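Local coordinates for uncharacterized conserved protein of COG5135 (Nostoc punctiforme, PDB 2I51) that binds flavin mononucleotide and is related to pyridoxamine 5'-phosphate oxidase, though its own reaction remains unassigned, at residues W7-L15 with W79-M90; E173-H181 with E187-P195. All blocks are in the same frame, centred on the assembly; numbering follows the deposited sequence.

Contact 1 of 2, residues W7-L15 with W79-M90; sequences WRGAIAHAL and WYFPNTREQFRM. With FMN (flavin mononucleotide), chain P; EDO (1,2-ethanediol), chain D.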
loop_
_atom_site.group_PDB
_atom_site.type_symbol
_atom_site.label_atom_id
_atom_site.label_comp_id
_atom_site.label_asym_id
_atom_site.label_seq_id
_atom_site.Cartn_x
_atom_site.Cartn_y
_atom_site.Cartn_z
ATOM N N TRP A 7 -9.106 19.105 -1.157
ATOM C CA TRP A 7 -9.431 17.701 -1.345
ATOM C C TRP A 7 -10.191 17.127 -0.159
ATOM O O TRP A 7 -10.590 15.951 -0.190
ATOM C CB TRP A 7 -8.170 16.832 -1.608
ATOM C CG TRP A 7 -6.998 17.182 -0.721
ATOM C CD1 TRP A 7 -5.964 17.981 -1.052
ATOM C CD2 TRP A 7 -6.780 16.788 0.650
ATOM N NE1 TRP A 7 -5.119 18.114 -0.001
ATOM C CE2 TRP A 7 -5.576 17.404 1.067
ATOM C CE3 TRP A 7 -7.454 15.958 1.550
ATOM C CZ2 TRP A 7 -5.050 17.216 2.354
ATOM C CZ3 TRP A 7 -6.959 15.792 2.825
ATOM C CH2 TRP A 7 -5.756 16.436 3.223
ATOM N N ARG A 8 -10.457 17.951 0.858
ATOM C CA ARG A 8 -11.148 17.440 2.031
ATOM C C ARG A 8 -12.591 17.033 1.728
ATOM O O ARG A 8 -13.069 16.022 2.263
ATOM C CB ARG A 8 -11.107 18.421 3.199
ATOM C CG ARG A 8 -9.755 18.509 3.854
ATOM C CD ARG A 8 -9.465 17.378 4.749
ATOM N NE ARG A 8 -10.334 17.204 5.926
ATOM C CZ ARG A 8 -10.107 17.766 7.112
ATOM N NH1 ARG A 8 -9.100 18.605 7.288
ATOM N NH2 ARG A 8 -10.882 17.484 8.151
ATOM N N GLY A 9 -13.274 17.784 0.885
ATOM C CA GLY A 9 -14.609 17.396 0.497
ATOM C C GLY A 9 -14.663 16.075 -0.233
ATOM O O GLY A 9 -15.565 15.251 0.009
ATOM N N ALA A 10 -13.672 15.837 -1.092
ATOM C CA ALA A 10 -13.585 14.582 -1.845
ATOM C C ALA A 10 -13.428 13.420 -0.879
ATOM O O ALA A 10 -14.071 12.337 -1.021
ATOM C CB ALA A 10 -12.426 14.625 -2.877
ATOM N N ILE A 11 -12.536 13.574 0.098
ATOM C CA ILE A 11 -12.341 12.545 1.107
ATOM C C ILE A 11 -13.627 12.292 1.900
ATOM O O ILE A 11 -13.997 11.161 2.172
ATOM C CB ILE A 11 -11.179 12.907 2.108
ATOM C CG1 ILE A 11 -9.847 12.637 1.373
ATOM C CG2 ILE A 11 -11.258 12.078 3.433
ATOM C CD1 ILE A 11 -9.495 11.182 1.234
ATOM N N ALA A 12 -14.311 13.389 2.291
ATOM C CA ALA A 12 -15.536 13.226 3.050
ATOM C C ALA A 12 -16.572 12.459 2.256
ATOM O O ALA A 12 -17.295 11.625 2.786
ATOM C CB ALA A 12 -16.086 14.600 3.455
ATOM N N HIS A 13 -16.665 12.761 0.971
ATOM C CA HIS A 13 -17.660 12.083 0.085
ATOM C C HIS A 13 -17.276 10.630 -0.109
ATOM O O HIS A 13 -18.171 9.777 -0.208
ATOM C CB HIS A 13 -17.753 12.848 -1.233
ATOM C CG HIS A 13 -18.891 12.418 -2.104
ATOM N ND1 HIS A 13 -18.848 12.383 -3.489
ATOM C CD2 HIS A 13 -20.179 12.203 -1.766
ATOM C CE1 HIS A 13 -20.061 12.074 -3.946
ATOM N NE2 HIS A 13 -20.873 11.952 -2.913
ATOM N N ALA A 14 -15.997 10.307 -0.198
ATOM C CA ALA A 14 -15.573 8.912 -0.311
ATOM C C ALA A 14 -15.870 8.152 0.973
ATOM O O ALA A 14 -16.462 7.058 0.947
ATOM C CB ALA A 14 -14.073 8.846 -0.667
ATOM N N LEU A 15 -15.531 8.754 2.113
ATOM C CA LEU A 15 -15.788 8.079 3.391
ATOM C C LEU A 15 -17.283 7.822 3.559
ATOM O O LEU A 15 -17.710 6.723 3.932
ATOM C CB LEU A 15 -15.283 8.939 4.558
ATOM C CG LEU A 15 -13.771 8.934 4.726
ATOM C CD1 LEU A 15 -13.343 10.120 5.587
ATOM C CD2 LEU A 15 -13.291 7.591 5.315
ATOM N N TRP A 79 -4.824 4.903 -0.710
ATOM C CA TRP A 79 -6.123 4.647 -0.059
ATOM C C TRP A 79 -7.156 4.363 -1.140
ATOM O O TRP A 79 -7.477 5.249 -1.945
ATOM C CB TRP A 79 -6.492 5.843 0.734
ATOM C CG TRP A 79 -7.636 5.687 1.724
ATOM C CD1 TRP A 79 -8.408 4.583 1.988
ATOM C CD2 TRP A 79 -8.023 6.697 2.669
ATOM N NE1 TRP A 79 -9.248 4.860 3.067
ATOM C CE2 TRP A 79 -9.010 6.124 3.504
ATOM C CE3 TRP A 79 -7.573 7.983 2.943
ATOM C CZ2 TRP A 79 -9.588 6.846 4.567
ATOM C CZ3 TRP A 79 -8.185 8.714 3.925
ATOM C CH2 TRP A 79 -9.153 8.131 4.727
ATOM N N TYR A 80 -7.636 3.133 -1.186
ATOM C CA TYR A 80 -8.599 2.702 -2.165
ATOM C C TYR A 80 -9.957 2.489 -1.519
ATOM O O TYR A 80 -10.083 1.827 -0.453
ATOM C CB TYR A 80 -8.142 1.401 -2.905
ATOM C CG TYR A 80 -9.117 0.949 -3.926
ATOM C CD1 TYR A 80 -9.352 1.730 -5.054
ATOM C CD2 TYR A 80 -9.896 -0.191 -3.767
ATOM C CE1 TYR A 80 -10.309 1.402 -5.988
ATOM C CE2 TYR A 80 -10.867 -0.541 -4.717
ATOM C CZ TYR A 80 -11.059 0.249 -5.852
ATOM O OH TYR A 80 -12.006 -0.051 -6.772
ATOM N N PHE A 81 -10.990 3.041 -2.150
ATOM C CA PHE A 81 -12.374 3.004 -1.675
ATOM C C PHE A 81 -13.167 2.091 -2.582
ATOM O O PHE A 81 -13.469 2.428 -3.702
ATOM C CB PHE A 81 -12.950 4.417 -1.704
ATOM C CG PHE A 81 -12.445 5.288 -0.599
ATOM C CD1 PHE A 81 -13.061 5.310 0.619
ATOM C CD2 PHE A 81 -11.314 6.071 -0.777
ATOM C CE1 PHE A 81 -12.592 6.151 1.665
ATOM C CE2 PHE A 81 -10.815 6.866 0.233
ATOM C CZ PHE A 81 -11.464 6.943 1.446
ATOM N N PRO A 82 -13.483 0.873 -2.095
ATOM C CA PRO A 82 -14.013 -0.121 -3.001
ATOM C C PRO A 82 -15.407 0.064 -3.536
ATOM O O PRO A 82 -15.691 -0.386 -4.646
ATOM C CB PRO A 82 -13.890 -1.433 -2.205
ATOM C CG PRO A 82 -12.997 -1.201 -1.172
ATOM C CD PRO A 82 -13.143 0.297 -0.788
ATOM N N ASN A 83 -16.272 0.770 -2.811
ATOM C CA ASN A 83 -17.650 0.934 -3.267
ATOM C C ASN A 83 -17.753 1.993 -4.365
ATOM O O ASN A 83 -18.618 1.964 -5.203
ATOM C CB ASN A 83 -18.533 1.426 -2.128
ATOM C CG ASN A 83 -19.320 0.357 -1.477
ATOM O OD1 ASN A 83 -19.249 -0.808 -1.850
ATOM N ND2 ASN A 83 -20.101 0.758 -0.465
ATOM N N THR A 84 -16.884 2.988 -4.310
ATOM C CA THR A 84 -16.883 4.055 -5.281
ATOM C C THR A 84 -15.753 3.980 -6.296
ATOM O O THR A 84 -15.726 4.790 -7.214
ATOM C CB THR A 84 -16.830 5.408 -4.567
ATOM O OG1 THR A 84 -15.738 5.417 -3.660
ATOM C CG2 THR A 84 -18.157 5.655 -3.771
ATOM N N ARG A 85 -14.866 2.987 -6.163
ATOM C CA ARG A 85 -13.795 2.753 -7.163
ATOM C C ARG A 85 -12.934 4.016 -7.356
ATOM O O ARG A 85 -12.682 4.472 -8.471
ATOM C CB ARG A 85 -14.372 2.239 -8.482
ATOM C CG ARG A 85 -15.164 0.952 -8.329
ATOM C CD ARG A 85 -15.654 0.414 -9.709
ATOM N NE ARG A 85 -14.545 0.046 -10.583
ATOM C CZ ARG A 85 -14.378 0.399 -11.859
ATOM N NH1 ARG A 85 -15.266 1.138 -12.559
ATOM N NH2 ARG A 85 -13.287 -0.018 -12.469
ATOM N N GLU A 86 -12.475 4.580 -6.230
ATOM C CA GLU A 86 -11.597 5.745 -6.256
ATOM C C GLU A 86 -10.380 5.555 -5.382
ATOM O O GLU A 86 -10.447 4.814 -4.392
ATOM C CB GLU A 86 -12.365 7.005 -5.885
ATOM C CG GLU A 86 -12.850 7.046 -4.520
ATOM C CD GLU A 86 -13.849 8.207 -4.293
ATOM O OE1 GLU A 86 -13.504 9.374 -4.567
ATOM O OE2 GLU A 86 -14.949 7.926 -3.773
ATOM N N GLN A 87 -9.276 6.192 -5.745
ATOM C CA GLN A 87 -8.047 6.066 -5.047
ATOM C C GLN A 87 -7.520 7.450 -4.702
ATOM O O GLN A 87 -7.604 8.357 -5.532
ATOM C CB GLN A 87 -7.033 5.365 -5.939
ATOM C CG GLN A 87 -5.584 5.315 -5.439
ATOM C CD GLN A 87 -4.686 4.578 -6.388
ATOM O OE1 GLN A 87 -4.363 3.412 -6.133
ATOM N NE2 GLN A 87 -4.289 5.221 -7.455
ATOM N N PHE A 88 -7.021 7.611 -3.475
ATOM C CA PHE A 88 -6.265 8.786 -3.078
ATOM C C PHE A 88 -4.841 8.364 -2.735
ATOM O O PHE A 88 -4.618 7.466 -1.910
ATOM C CB PHE A 88 -6.868 9.493 -1.878
ATOM C CG PHE A 88 -8.231 10.026 -2.081
ATOM C CD1 PHE A 88 -9.336 9.205 -2.082
ATOM C CD2 PHE A 88 -8.405 11.401 -2.287
ATOM C CE1 PHE A 88 -10.641 9.730 -2.255
ATOM C CE2 PHE A 88 -9.704 11.923 -2.443
ATOM C CZ PHE A 88 -10.813 11.079 -2.404
ATOM N N ARG A 89 -3.890 9.018 -3.346
ATOM C CA ARG A 89 -2.482 8.878 -2.980
ATOM C C ARG A 89 -2.092 10.178 -2.324
ATOM O O ARG A 89 -2.413 11.237 -2.861
ATOM C CB ARG A 89 -1.610 8.603 -4.207
ATOM C CG ARG A 89 -1.896 7.274 -4.818
ATOM C CD ARG A 89 -1.243 7.139 -6.196
ATOM N NE ARG A 89 0.221 7.230 -6.086
ATOM C CZ ARG A 89 1.071 7.159 -7.110
ATOM N NH1 ARG A 89 0.580 7.129 -8.296
ATOM N NH2 ARG A 89 2.396 7.204 -6.905
HETATM N N MSE A 90 -1.507 10.137 -1.153
HETATM C CA MSE A 90 -1.186 11.347 -0.418
HETATM C C MSE A 90 0.213 11.241 0.135
HETATM O O MSE A 90 0.538 10.306 0.859
HETATM C CB MSE A 90 -2.159 11.604 0.723
HETATM C CG MSE A 90 -3.592 11.741 0.307
HETATM SE SE MSE A 90 -4.545 12.354 1.857
HETATM C CE MSE A 90 -6.370 12.099 1.241
HETATM N N1 FMN P . -2.028 1.161 -12.813
HETATM C C2 FMN P . -1.233 0.255 -13.499
HETATM O O2 FMN P . -0.189 0.621 -14.051
HETATM N N3 FMN P . -1.571 -1.064 -13.525
HETATM C C4 FMN P . -2.712 -1.590 -12.969
HETATM O O4 FMN P . -2.922 -2.807 -12.909
HETATM C C4A FMN P . -3.528 -0.693 -12.285
HETATM N N5 FMN P . -4.705 -1.157 -11.699
HETATM C C5A FMN P . -5.398 -0.274 -10.869
HETATM C C6 FMN P . -6.497 -0.734 -10.160
HETATM C C7 FMN P . -7.244 0.118 -9.335
HETATM C C7M FMN P . -8.355 -0.451 -8.470
HETATM C C8 FMN P . -6.876 1.450 -9.227
HETATM C C8M FMN P . -7.516 2.346 -8.159
HETATM C C9 FMN P . -5.806 1.922 -9.956
HETATM C C9A FMN P . -5.044 1.078 -10.792
HETATM N N10 FMN P . -3.965 1.565 -11.546
HETATM C C10 FMN P . -3.146 0.664 -12.228
HETATM C "C1'" FMN P . -3.590 3.009 -11.596
HETATM C "C2'" FMN P . -2.482 3.258 -10.597
HETATM O "O2'" FMN P . -2.967 3.171 -9.226
HETATM C "C3'" FMN P . -1.791 4.611 -10.845
HETATM O "O3'" FMN P . -2.770 5.667 -10.854
HETATM C "C4'" FMN P . -1.121 4.574 -12.207
HETATM O "O4'" FMN P . -0.470 3.337 -12.497
HETATM C "C5'" FMN P . -0.064 5.656 -12.200
HETATM O "O5'" FMN P . 0.909 5.391 -11.222
HETATM P P FMN P . 2.374 6.002 -11.247
HETATM O O1P FMN P . 3.155 5.302 -12.328
HETATM O O2P FMN P . 2.120 7.463 -11.612
HETATM O O3P FMN P . 2.953 5.823 -9.894
HETATM C C1 EDO D . -21.728 2.903 -4.375
HETATM O O1 EDO D . -21.257 3.880 -5.309
HETATM C C2 EDO D . -22.257 3.582 -3.126
HETATM O O2 EDO D . -22.498 4.952 -3.429
HETATM O O HOH W 1 -14.911 11.543 -3.534
#

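Contact 2 of 2, residues E173-H181 with E187-P195; sequences EPQNRWLYH and EWSSEAINP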
loop_
_atom_site.group_PDB
_atom_site.type_symbol
_atom_site.label_atom_id
_atom_site.label_comp_id
_atom_site.label_asym_id
_atom_site.label_seq_id
_atom_site.Cartn_x
_atom_site.Cartn_y
_atom_site.Cartn_z
ATOM N N GLU A 173 -15.253 9.650 -17.136
ATOM C CA GLU A 173 -15.586 9.721 -18.549
ATOM C C GLU A 173 -14.317 9.741 -19.414
ATOM O O GLU A 173 -14.050 10.717 -20.128
ATOM C CB GLU A 173 -16.489 10.943 -18.821
ATOM C CG GLU A 173 -17.931 10.753 -18.294
ATOM N N PRO A 174 -13.550 8.642 -19.393
ATOM C CA PRO A 174 -13.820 7.368 -18.726
ATOM C C PRO A 174 -13.330 7.265 -17.265
ATOM O O PRO A 174 -13.866 6.452 -16.478
ATOM C CB PRO A 174 -13.063 6.366 -19.608
ATOM C CG PRO A 174 -11.939 7.132 -20.198
ATOM C CD PRO A 174 -12.323 8.599 -20.215
ATOM N N GLN A 175 -12.306 8.043 -16.941
ATOM C CA GLN A 175 -11.761 8.152 -15.589
ATOM C C GLN A 175 -11.383 9.578 -15.374
ATOM O O GLN A 175 -11.139 10.302 -16.348
ATOM C CB GLN A 175 -10.501 7.314 -15.426
ATOM C CG GLN A 175 -10.699 5.848 -15.737
ATOM C CD GLN A 175 -9.448 4.989 -15.468
ATOM O OE1 GLN A 175 -9.457 3.757 -15.629
ATOM N NE2 GLN A 175 -8.349 5.653 -15.077
ATOM N N ASN A 176 -11.366 10.022 -14.128
ATOM C CA ASN A 176 -10.965 11.388 -13.789
ATOM C C ASN A 176 -9.769 11.302 -12.844
ATOM O O ASN A 176 -9.734 10.437 -11.971
ATOM C CB ASN A 176 -12.100 12.134 -13.066
ATOM C CG ASN A 176 -13.411 12.129 -13.842
ATOM O OD1 ASN A 176 -13.405 12.318 -15.027
ATOM N ND2 ASN A 176 -14.535 11.910 -13.154
ATOM N N ARG A 177 -8.783 12.161 -13.032
ATOM C CA ARG A 177 -7.626 12.220 -12.161
ATOM C C ARG A 177 -7.276 13.670 -11.900
ATOM O O ARG A 177 -7.212 14.477 -12.839
ATOM C CB ARG A 177 -6.477 11.502 -12.840
ATOM C CG ARG A 177 -5.298 11.247 -11.915
ATOM C CD ARG A 177 -4.259 10.458 -12.593
ATOM N NE ARG A 177 -3.054 10.275 -11.797
ATOM C CZ ARG A 177 -1.870 9.958 -12.319
ATOM N NH1 ARG A 177 -1.765 9.783 -13.621
ATOM N NH2 ARG A 177 -0.803 9.820 -11.558
ATOM N N TRP A 178 -7.104 14.009 -10.626
ATOM C CA TRP A 178 -6.782 15.346 -10.179
ATOM C C TRP A 178 -5.573 15.302 -9.288
ATOM O O TRP A 178 -5.475 14.428 -8.426
ATOM C CB TRP A 178 -7.949 15.951 -9.404
ATOM C CG TRP A 178 -9.015 16.442 -10.248
ATOM C CD1 TRP A 178 -10.071 15.735 -10.742
ATOM C CD2 TRP A 178 -9.173 17.783 -10.724
ATOM N NE1 TRP A 178 -10.858 16.556 -11.524
ATOM C CE2 TRP A 178 -10.331 17.812 -11.518
ATOM C CE3 TRP A 178 -8.444 18.963 -10.551
ATOM C CZ2 TRP A 178 -10.786 18.993 -12.137
ATOM C CZ3 TRP A 178 -8.888 20.130 -11.170
ATOM C CH2 TRP A 178 -10.045 20.131 -11.954
ATOM N N LEU A 179 -4.663 16.250 -9.480
ATOM C CA LEU A 179 -3.488 16.413 -8.675
ATOM C C LEU A 179 -3.607 17.703 -7.899
ATOM O O LEU A 179 -3.929 18.748 -8.456
ATOM C CB LEU A 179 -2.254 16.469 -9.568
ATOM C CG LEU A 179 -0.874 16.455 -8.974
ATOM C CD1 LEU A 179 -0.588 15.174 -8.141
ATOM C CD2 LEU A 179 0.120 16.627 -10.171
ATOM N N TYR A 180 -3.301 17.634 -6.620
ATOM C CA TYR A 180 -3.312 18.786 -5.728
ATOM C C TYR A 180 -1.910 18.924 -5.163
ATOM O O TYR A 180 -1.300 17.942 -4.741
ATOM C CB TYR A 180 -4.292 18.538 -4.580
ATOM C CG TYR A 180 -5.729 18.291 -4.932
ATOM C CD1 TYR A 180 -6.166 17.035 -5.289
ATOM C CD2 TYR A 180 -6.647 19.354 -4.892
ATOM C CE1 TYR A 180 -7.464 16.807 -5.601
ATOM C CE2 TYR A 180 -7.969 19.135 -5.187
ATOM C CZ TYR A 180 -8.376 17.854 -5.536
ATOM O OH TYR A 180 -9.706 17.627 -5.876
ATOM N N HIS A 181 -1.389 20.146 -5.097
ATOM C CA HIS A 181 -0.059 20.391 -4.537
ATOM C C HIS A 181 -0.063 21.621 -3.621
ATOM O O HIS A 181 -0.690 22.606 -3.934
ATOM C CB HIS A 181 0.953 20.542 -5.670
ATOM C CG HIS A 181 2.349 20.778 -5.197
ATOM N ND1 HIS A 181 3.162 19.772 -4.722
ATOM C CD2 HIS A 181 3.056 21.927 -5.077
ATOM C CE1 HIS A 181 4.314 20.295 -4.332
ATOM N NE2 HIS A 181 4.279 21.598 -4.551
ATOM N N GLU A 187 -0.264 27.266 0.267
ATOM C CA GLU A 187 -1.375 27.454 -0.637
ATOM C C GLU A 187 -1.501 26.206 -1.528
ATOM O O GLU A 187 -0.499 25.719 -2.063
ATOM C CB GLU A 187 -1.167 28.674 -1.501
ATOM C CG GLU A 187 -0.997 29.943 -0.669
ATOM C CD GLU A 187 -0.466 31.112 -1.468
ATOM O OE1 GLU A 187 0.206 30.897 -2.505
ATOM O OE2 GLU A 187 -0.703 32.259 -1.040
ATOM N N TRP A 188 -2.737 25.730 -1.688
ATOM C CA TRP A 188 -3.012 24.578 -2.555
ATOM C C TRP A 188 -3.369 24.995 -3.975
ATOM O O TRP A 188 -4.054 26.004 -4.197
ATOM C CB TRP A 188 -4.147 23.735 -1.973
ATOM C CG TRP A 188 -3.766 22.960 -0.793
ATOM C CD1 TRP A 188 -3.887 23.340 0.532
ATOM C CD2 TRP A 188 -3.173 21.651 -0.773
ATOM N NE1 TRP A 188 -3.399 22.343 1.340
ATOM C CE2 TRP A 188 -2.959 21.299 0.563
ATOM C CE3 TRP A 188 -2.806 20.742 -1.780
ATOM C CZ2 TRP A 188 -2.391 20.081 0.923
ATOM C CZ3 TRP A 188 -2.238 19.534 -1.425
ATOM C CH2 TRP A 188 -2.035 19.216 -0.093
ATOM N N SER A 189 -2.873 24.220 -4.938
ATOM C CA SER A 189 -3.278 24.329 -6.342
ATOM C C SER A 189 -3.790 22.971 -6.777
ATOM O O SER A 189 -3.509 21.956 -6.130
ATOM C CB SER A 189 -2.091 24.755 -7.201
ATOM O OG SER A 189 -1.056 23.804 -7.167
ATOM N N SER A 190 -4.642 22.959 -7.792
ATOM C CA SER A 190 -5.107 21.701 -8.360
ATOM C C SER A 190 -5.160 21.711 -9.862
ATOM O O SER A 190 -5.250 22.772 -10.478
ATOM C CB SER A 190 -6.449 21.332 -7.809
ATOM O OG SER A 190 -7.437 22.203 -8.233
ATOM N N GLU A 191 -5.088 20.529 -10.458
ATOM C CA GLU A 191 -5.138 20.409 -11.900
ATOM C C GLU A 191 -5.633 19.043 -12.319
ATOM O O GLU A 191 -5.269 18.027 -11.720
ATOM C CB GLU A 191 -3.795 20.677 -12.566
ATOM C CG GLU A 191 -2.651 19.760 -12.256
ATOM C CD GLU A 191 -1.520 19.854 -13.295
ATOM O OE1 GLU A 191 -1.760 20.360 -14.412
ATOM O OE2 GLU A 191 -0.390 19.407 -12.977
ATOM N N ALA A 192 -6.489 19.026 -13.313
ATOM C CA ALA A 192 -6.937 17.783 -13.906
ATOM C C ALA A 192 -5.810 17.269 -14.816
ATOM O O ALA A 192 -5.259 18.006 -15.674
ATOM C CB ALA A 192 -8.233 18.009 -14.698
ATOM N N ILE A 193 -5.511 15.968 -14.671
ATOM C CA ILE A 193 -4.425 15.332 -15.422
ATOM C C ILE A 193 -4.919 14.055 -16.074
ATOM O O ILE A 193 -5.983 13.518 -15.742
ATOM C CB ILE A 193 -3.190 15.043 -14.552
ATOM C CG1 ILE A 193 -3.542 14.220 -13.296
ATOM C CG2 ILE A 193 -2.534 16.380 -14.087
ATOM C CD1 ILE A 193 -2.364 13.571 -12.546
ATOM N N ASN A 194 -4.174 13.576 -17.064
ATOM C CA ASN A 194 -4.579 12.350 -17.727
ATOM C C ASN A 194 -4.434 11.142 -16.799
ATOM O O ASN A 194 -3.366 10.970 -16.205
ATOM C CB ASN A 194 -3.747 12.105 -18.989
ATOM C CG ASN A 194 -4.023 13.126 -20.076
ATOM O OD1 ASN A 194 -5.168 13.626 -20.222
ATOM N ND2 ASN A 194 -2.999 13.393 -20.901
ATOM N N PRO A 195 -5.464 10.277 -16.749
ATOM C CA PRO A 195 -5.352 9.057 -15.948
ATOM C C PRO A 195 -4.080 8.248 -16.210
ATOM O O PRO A 195 -3.668 8.102 -17.357
ATOM C CB PRO A 195 -6.580 8.267 -16.326
ATOM C CG PRO A 195 -7.505 9.194 -16.993
ATOM C CD PRO A 195 -6.781 10.431 -17.383
ATOM O OXT PRO A 195 -3.403 7.763 -15.263
HETATM O O HOH W 2 -8.753 13.752 -15.515
#

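Contact 1 of 2, residues W7-L15 with W79-M90
Ala-14 sets its methyl squarely on Phe-81: CB stands 3.6 Å from the ring centroid and 2° off the normal, a CH-pi contact in which all six ring carbons lie about equally near. One turn earlier, Ile-11 does much the same to Phe-88, CD1 lying 3.5 Å from the centroid of that ring in the conformer given, one of two deposited. With CG1 beside the backbone N (chi1 -77°), the isoleucine swings its far end down from the helix onto the strand. Leu-15 meets the Trp-79 indole at about a right angle, CD2 coming 3.9 Å from CZ2. Farther along, the selenium of Met-90, modelled as selenomethionine and again one of two conformers, lies above the face of Trp-7 at 4.6 Å from the centroid of its six-membered ring, a loose Met-aromatic contact. The helix thus rides on the hairpin of strands 74-81 and 86-97, part of the split barrel of the FMN-binding family; at the turn, Arg-85 and Glu-86 both face Phe-81 in a G1 beta bulge. Toward the partly exposed side, Ala-10 meets the Phe-88 ring at its edge, and a water bridges Ala-10 O and Glu-86 OE1, 2.8 Å from each. Glu-86 OE2 accepts Thr-84 OG1 through its anti lone pair, at 2.6 Å, and pairs with Arg-17, while OE1 is also bound to His-167; the salt bridge and the donors around both oxygens would probably favour the ionised form. The helix turns Gly-9, Ala-12 and His-13 to the surface of the assembly. On the far face of the hairpin Gln-87 NE2 donates to FMN O2' at 3.0 Å and Arg-89 NH1 to a phosphate oxygen, with a second, weak bond from NH2, in a pocket completed by the second subunit.

Contact 2 of 2, residues E173-H181 with E187-P195
Trp-178 lays its indole over Ala-192, its cross-strand partner in a non-hydrogen-bonded pair: CB of the alanine is 3.8 Å from the centroid of the six-membered ring and 12° off its normal, a CH-pi contact. The ring runs on across the backbone, CE3 coming 3.3 Å from Glu-191 C. Two places along, Tyr-180 brings CD2 to 3.5 Å from Ser-190 CB, and beyond it Trp-188 turns the edge of its indole to the Tyr-180 carbonyl. Leu-179 and Glu-191 sit side by side on the other face, pointing the same way. Strands 176-182 and 188-192 form an antiparallel hairpin, the last two strands of this chain's sheet, in which Leu-179 with Glu-191 and His-181 with Ser-189 are the hydrogen-bonded pairs, each bonded in both directions; the backbone of Ala-192 and Asn-194 bonds to the second subunit. At Arg-177 the pattern changes. Ile-193 N still donates to Arg-177 O, at 2.9 Å, but the return bond is replaced by a water that accepts from Arg-177 N and donates to Ile-193 O. The arginine chain, extended from CG to NE with CG anti to the backbone N (chi1 -168°), crosses Ile-193 at a slant, and Ile-193 CD1 lies over one face of the guanidinium, 3.4 Å from Arg-177 NE. Gln-175 crosses Pro-195 nearby, Gln-175 NE2 lying 3.4 Å from Pro-195 CB. A salt bridge from Arg-177 NH1 to Pro-195 OXT, at 3.1 Å, is doubtful because NH1 is insecurely placed. Arg-177 NH2 pairs with Asp-166, and its ion pair with the FMN phosphate is long and weak. Asp-166 and the hydrocarbon cover of Ile-193 therefore probably hold the guanidinium in place near that phosphate.

In the fold
From the N terminus, helix 8-17 comes first, and contact 1 closes a long loop when the chain returns through the hairpin of strands 74-81 and 86-97. Only after that does contact 2 open, closing a short hairpin near the C terminus; the two loops follow in series and neither nest nor cross. Strand 155-169 joins them, pairing with strand 86-97 on one side and strand 176-182 on the other. Trp-7 provides a direct meeting point, its indole packing edge-to-face with both Tyr-180 and Trp-188. Both contacts also touch the second subunit, and Arg-89 and Arg-177 approach the phosphate of the same flavin.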